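Local structure of probable oxidoreductase protein (Rhizobium etli, 4FB5) at residues 98-110 and 123-137. The protein is probably an oxidoreductase of the GFO/IDH/MocA family, with a Rossmann-fold domain of the kind that binds a nicotinamide dinucleotide. Sequence-based numbering, arbitrary orientation.
Sequences VSVTTPNQFHAEM and CEKPMAPAYADAERM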
loop_
_atom_site.group_PDB
_atom_site.type_symbol
_atom_site.label_atom_id
_atom_site.label_comp_id
_atom_site.label_asym_id
_atom_site.label_seq_id
_atom_site.Cartn_x
_atom_site.Cartn_y
_atom_site.Cartn_z
ATOM N N VAL A 98 -28.971 -27.480 14.710
ATOM C CA VAL A 98 -27.769 -28.255 14.373
ATOM C C VAL A 98 -26.742 -27.461 13.546
ATOM O O VAL A 98 -27.093 -26.788 12.582
ATOM C CB VAL A 98 -28.116 -29.615 13.736
ATOM C CG1 VAL A 98 -26.873 -30.411 13.483
ATOM C CG2 VAL A 98 -29.071 -30.413 14.659
ATOM N N SER A 99 -25.483 -27.507 13.986
ATOM C CA SER A 99 -24.349 -26.906 13.288
ATOM C C SER A 99 -23.646 -28.024 12.573
ATOM O O SER A 99 -22.929 -28.797 13.199
ATOM C CB SER A 99 -23.352 -26.295 14.284
ATOM O OG SER A 99 -23.536 -24.905 14.514
ATOM N N VAL A 100 -23.835 -28.128 11.271
ATOM C CA VAL A 100 -23.098 -29.135 10.509
ATOM C C VAL A 100 -21.838 -28.522 9.974
ATOM O O VAL A 100 -21.899 -27.527 9.293
ATOM C CB VAL A 100 -23.895 -29.679 9.327
ATOM C CG1 VAL A 100 -23.135 -30.781 8.676
ATOM C CG2 VAL A 100 -25.239 -30.203 9.796
ATOM N N THR A 101 -20.695 -29.107 10.297
ATOM C CA THR A 101 -19.405 -28.552 9.888
ATOM C C THR A 101 -18.498 -29.673 9.528
ATOM O O THR A 101 -17.298 -29.532 9.635
ATOM C CB THR A 101 -18.670 -27.810 11.031
ATOM O OG1 THR A 101 -18.311 -28.740 12.050
ATOM C CG2 THR A 101 -19.523 -26.745 11.645
ATOM N N THR A 102 -19.083 -30.798 9.149
ATOM C CA THR A 102 -18.355 -31.990 8.747
ATOM C C THR A 102 -17.887 -31.825 7.317
ATOM O O THR A 102 -18.065 -30.760 6.728
ATOM C CB THR A 102 -19.259 -33.229 8.835
ATOM O OG1 THR A 102 -20.467 -33.012 8.082
ATOM C CG2 THR A 102 -19.611 -33.537 10.297
ATOM N N PRO A 103 -17.268 -32.865 6.749
ATOM C CA PRO A 103 -16.831 -32.734 5.363
ATOM C C PRO A 103 -17.975 -32.672 4.351
ATOM O O PRO A 103 -19.073 -33.143 4.624
ATOM C CB PRO A 103 -15.999 -33.991 5.157
ATOM C CG PRO A 103 -15.465 -34.268 6.502
ATOM C CD PRO A 103 -16.592 -33.987 7.420
ATOM N N ASN A 104 -17.698 -32.076 3.196
ATOM C CA ASN A 104 -18.667 -31.918 2.112
ATOM C C ASN A 104 -19.643 -33.098 1.920
ATOM O O ASN A 104 -20.852 -32.907 1.991
ATOM C CB ASN A 104 -17.944 -31.557 0.789
ATOM C CG ASN A 104 -17.204 -30.212 0.854
ATOM O OD1 ASN A 104 -17.040 -29.623 1.929
ATOM N ND2 ASN A 104 -16.763 -29.720 -0.300
ATOM N N GLN A 105 -19.123 -34.307 1.713
ATOM C CA GLN A 105 -19.956 -35.505 1.381
ATOM C C GLN A 105 -21.114 -35.745 2.324
ATOM O O GLN A 105 -22.144 -36.277 1.925
ATOM C CB GLN A 105 -19.136 -36.805 1.351
ATOM C CG GLN A 105 -17.733 -36.656 0.797
ATOM C CD GLN A 105 -16.743 -36.227 1.876
ATOM O OE1 GLN A 105 -16.757 -36.785 2.992
ATOM N NE2 GLN A 105 -15.869 -35.228 1.548
ATOM N N PHE A 106 -20.915 -35.351 3.576
ATOM C CA PHE A 106 -21.822 -35.656 4.659
ATOM C C PHE A 106 -22.938 -34.651 4.796
ATOM O O PHE A 106 -23.993 -35.001 5.332
ATOM C CB PHE A 106 -21.048 -35.742 5.968
ATOM C CG PHE A 106 -20.036 -36.854 5.996
ATOM C CD1 PHE A 106 -20.438 -38.183 6.232
ATOM C CD2 PHE A 106 -18.686 -36.590 5.786
ATOM C CE1 PHE A 106 -19.504 -39.234 6.254
ATOM C CE2 PHE A 106 -17.728 -37.633 5.812
ATOM C CZ PHE A 106 -18.139 -38.961 6.046
ATOM N N HIS A 107 -22.727 -33.420 4.311
ATOM C CA HIS A 107 -23.723 -32.345 4.497
ATOM C C HIS A 107 -25.157 -32.788 4.190
ATOM O O HIS A 107 -26.011 -32.757 5.074
ATOM C CB HIS A 107 -23.388 -31.083 3.697
ATOM C CG HIS A 107 -22.130 -30.410 4.128
ATOM N ND1 HIS A 107 -21.285 -29.784 3.241
ATOM C CD2 HIS A 107 -21.557 -30.287 5.348
ATOM C CE1 HIS A 107 -20.252 -29.288 3.895
ATOM N NE2 HIS A 107 -20.391 -29.582 5.176
ATOM N N ALA A 108 -25.409 -33.211 2.955
ATOM C CA ALA A 108 -26.755 -33.634 2.553
ATOM C C ALA A 108 -27.432 -34.515 3.596
ATOM O O ALA A 108 -28.503 -34.165 4.113
ATOM C CB ALA A 108 -26.724 -34.344 1.214
ATOM N N GLU A 109 -26.770 -35.630 3.920
ATOM C CA GLU A 109 -27.293 -36.671 4.802
ATOM C C GLU A 109 -27.706 -36.092 6.145
ATOM O O GLU A 109 -28.789 -36.349 6.672
ATOM C CB GLU A 109 -26.189 -37.696 5.014
ATOM C CG GLU A 109 -26.584 -39.168 4.843
ATOM C CD GLU A 109 -25.406 -40.114 5.171
ATOM O OE1 GLU A 109 -24.238 -39.637 5.134
ATOM O OE2 GLU A 109 -25.651 -41.318 5.466
HETATM N N MSE A 110 -26.838 -35.260 6.670
HETATM C CA MSE A 110 -26.992 -34.802 8.011
HETATM C C MSE A 110 -27.996 -33.683 8.090
HETATM O O MSE A 110 -28.916 -33.717 8.904
HETATM C CB MSE A 110 -25.639 -34.382 8.546
HETATM C CG MSE A 110 -24.584 -35.484 8.410
HETATM SE SE MSE A 110 -22.988 -35.053 9.447
HETATM C CE MSE A 110 -21.939 -36.695 9.236
ATOM N N CYS A 123 -25.088 -24.832 8.215
ATOM C CA CYS A 123 -24.308 -25.784 7.476
ATOM C C CYS A 123 -23.185 -25.063 6.769
ATOM O O CYS A 123 -23.394 -23.981 6.220
ATOM C CB CYS A 123 -25.200 -26.479 6.468
ATOM S SG CYS A 123 -24.433 -27.852 5.572
ATOM N N GLU A 124 -22.002 -25.662 6.785
ATOM C CA GLU A 124 -20.881 -25.138 6.044
ATOM C C GLU A 124 -21.134 -25.327 4.584
ATOM O O GLU A 124 -21.855 -26.241 4.185
ATOM C CB GLU A 124 -19.559 -25.799 6.456
ATOM C CG GLU A 124 -18.980 -25.178 7.707
ATOM C CD GLU A 124 -18.978 -23.649 7.639
ATOM O OE1 GLU A 124 -19.446 -23.005 8.607
ATOM O OE2 GLU A 124 -18.510 -23.089 6.601
ATOM N N LYS A 125 -20.560 -24.436 3.792
ATOM C CA LYS A 125 -20.618 -24.558 2.365
ATOM C C LYS A 125 -19.798 -25.807 2.007
ATOM O O LYS A 125 -18.924 -26.194 2.771
ATOM C CB LYS A 125 -20.086 -23.271 1.748
ATOM C CG LYS A 125 -18.772 -23.370 1.003
ATOM C CD LYS A 125 -17.511 -23.282 1.847
ATOM C CE LYS A 125 -16.333 -23.347 0.902
ATOM N NZ LYS A 125 -15.319 -24.288 1.372
ATOM N N PRO A 126 -20.131 -26.497 0.899
ATOM C CA PRO A 126 -21.246 -26.246 0.024
ATOM C C PRO A 126 -22.438 -27.060 0.536
ATOM O O PRO A 126 -22.413 -27.557 1.683
ATOM C CB PRO A 126 -20.746 -26.811 -1.323
ATOM C CG PRO A 126 -19.298 -27.215 -1.109
ATOM C CD PRO A 126 -19.344 -27.599 0.338
HETATM N N MSE A 127 -23.481 -27.164 -0.282
HETATM C CA MSE A 127 -24.606 -27.985 0.090
HETATM C C MSE A 127 -24.294 -29.416 -0.240
HETATM O O MSE A 127 -24.293 -30.250 0.655
HETATM C CB MSE A 127 -25.867 -27.528 -0.605
HETATM C CG MSE A 127 -26.321 -26.230 -0.065
HETATM SE SE MSE A 127 -27.721 -25.463 -1.120
HETATM C CE MSE A 127 -29.159 -26.217 -0.073
ATOM N N ALA A 128 -24.013 -29.694 -1.515
ATOM C CA ALA A 128 -23.631 -31.048 -1.950
ATOM C C ALA A 128 -22.851 -30.930 -3.255
ATOM O O ALA A 128 -22.947 -29.913 -3.928
ATOM C CB ALA A 128 -24.858 -31.923 -2.134
ATOM N N PRO A 129 -22.044 -31.946 -3.597
ATOM C CA PRO A 129 -21.236 -31.812 -4.827
ATOM C C PRO A 129 -22.010 -32.083 -6.111
ATOM O O PRO A 129 -21.496 -31.838 -7.209
ATOM C CB PRO A 129 -20.118 -32.854 -4.644
ATOM C CG PRO A 129 -20.587 -33.748 -3.538
ATOM C CD PRO A 129 -21.530 -32.986 -2.686
ATOM N N ALA A 130 -23.227 -32.595 -5.957
ATOM C CA ALA A 130 -24.117 -32.925 -7.059
ATOM C C ALA A 130 -25.435 -32.190 -6.868
ATOM O O ALA A 130 -26.049 -32.237 -5.780
ATOM C CB ALA A 130 -24.359 -34.423 -7.102
ATOM N N TYR A 131 -25.877 -31.530 -7.939
ATOM C CA TYR A 131 -27.046 -30.652 -7.895
ATOM C C TYR A 131 -28.299 -31.279 -7.285
ATOM O O TYR A 131 -28.970 -30.643 -6.473
ATOM C CB TYR A 131 -27.345 -30.080 -9.286
ATOM C CG TYR A 131 -28.275 -28.892 -9.239
ATOM C CD1 TYR A 131 -27.913 -27.735 -8.556
ATOM C CD2 TYR A 131 -29.526 -28.922 -9.855
ATOM C CE1 TYR A 131 -28.766 -26.638 -8.489
ATOM C CE2 TYR A 131 -30.384 -27.825 -9.794
ATOM C CZ TYR A 131 -29.996 -26.685 -9.110
ATOM O OH TYR A 131 -30.824 -25.574 -9.034
ATOM N N ALA A 132 -28.607 -32.520 -7.662
ATOM C CA ALA A 132 -29.873 -33.147 -7.245
ATOM C C ALA A 132 -29.853 -33.529 -5.773
ATOM O O ALA A 132 -30.906 -33.692 -5.131
ATOM C CB ALA A 132 -30.220 -34.347 -8.121
ATOM N N ASP A 133 -28.659 -33.649 -5.224
ATOM C CA ASP A 133 -28.596 -33.832 -3.804
ATOM C C ASP A 133 -29.018 -32.533 -3.121
ATOM O O ASP A 133 -29.760 -32.544 -2.139
ATOM C CB ASP A 133 -27.201 -34.260 -3.378
ATOM C CG ASP A 133 -26.879 -35.696 -3.766
ATOM O OD1 ASP A 133 -27.390 -36.622 -3.088
ATOM O OD2 ASP A 133 -26.101 -35.898 -4.735
ATOM N N ALA A 134 -28.550 -31.416 -3.672
ATOM C CA ALA A 134 -28.776 -30.113 -3.099
ATOM C C ALA A 134 -30.251 -29.796 -3.201
ATOM O O ALA A 134 -30.869 -29.330 -2.219
ATOM C CB ALA A 134 -27.952 -29.079 -3.824
ATOM N N GLU A 135 -30.806 -30.083 -4.382
ATOM C CA GLU A 135 -32.254 -29.994 -4.621
ATOM C C GLU A 135 -33.009 -30.641 -3.479
ATOM O O GLU A 135 -33.814 -29.985 -2.825
ATOM C CB GLU A 135 -32.643 -30.632 -5.956
ATOM C CG GLU A 135 -32.090 -29.915 -7.141
ATOM C CD GLU A 135 -32.642 -30.441 -8.441
ATOM O OE1 GLU A 135 -32.183 -31.516 -8.888
ATOM O OE2 GLU A 135 -33.520 -29.769 -9.037
ATOM N N ARG A 136 -32.684 -31.903 -3.201
ATOM C CA ARG A 136 -33.266 -32.646 -2.084
ATOM C C ARG A 136 -33.128 -31.919 -0.779
ATOM O O ARG A 136 -34.049 -31.926 0.033
ATOM C CB ARG A 136 -32.613 -34.018 -1.956
ATOM C CG ARG A 136 -33.635 -35.160 -1.860
ATOM C CD ARG A 136 -32.996 -36.529 -1.844
ATOM N NE ARG A 136 -32.122 -36.716 -3.003
ATOM C CZ ARG A 136 -30.851 -37.114 -2.909
ATOM N NH1 ARG A 136 -30.308 -37.379 -1.714
ATOM N NH2 ARG A 136 -30.122 -37.246 -4.011
HETATM N N MSE A 137 -31.990 -31.269 -0.568
HETATM C CA MSE A 137 -31.798 -30.609 0.715
HETATM C C MSE A 137 -32.796 -29.464 0.849
HETATM O O MSE A 137 -33.392 -29.244 1.917
HETATM C CB MSE A 137 -30.369 -30.132 0.885
HETATM C CG MSE A 137 -29.323 -31.258 0.898
HETATM SE SE MSE A 137 -27.412 -30.635 0.909
HETATM C CE MSE A 137 -27.463 -29.769 2.661
#
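His107 of helix 107-116 turns its imidazole into the loop that follows Cys123 and meets backbone oxygens on several sides. With CG beside its own backbone N (chi1 -65°), the ring lies against residues 124-126, and ND1 comes within 2.9 Å of Pro126 O. NE2, the other ring nitrogen, gives a weak hydrogen bond to Thr102 O, 3.0 Å away in its own segment. Glu124 O and the thiol of Cys123 lie over one face, SG 4.1 Å from the ring centroid in a sulfur-aromatic contact; the opposite face carries Pro103 O. Replacing His107 with an alanine is likely to leave Pro126 O and Thr102 O without their imidazole neighbour and to open a gap beside the Cys123 thiol. The two segments belong to the Rossmann-type domain: strands 97-100 and 120-123 are parallel neighbours, joined through helix 107-116 in a beta-alpha-beta crossover. Where these strands end, Glu124 N donates to Val100 O at 3.1 Å, and the chain then runs past His107 in a Glu-Lys-Pro sequence whose Lys125-Pro126 peptide is cis. Glu124 lays its CG against Thr101 CA, while OE1 is taken up by Lys346 and His40. The side chains of Asn104 and Pro126 cross at about a right angle, Asn104 ND2 lying 3.4 Å from Pro126 CD. The next residue after His107, Ala108, lies beside the following helix, 131-143, and touches it through CA and CB. Met137, a selenomethionine, sets its selenium against this small residue, SE lying 3.8 Å from Ala108 CB, and a bend at chi3 (65°) carries CE back over Ala108 CA and N. The same Met137 side chain also packs on Ala111 and Ile112 of helix 107-116.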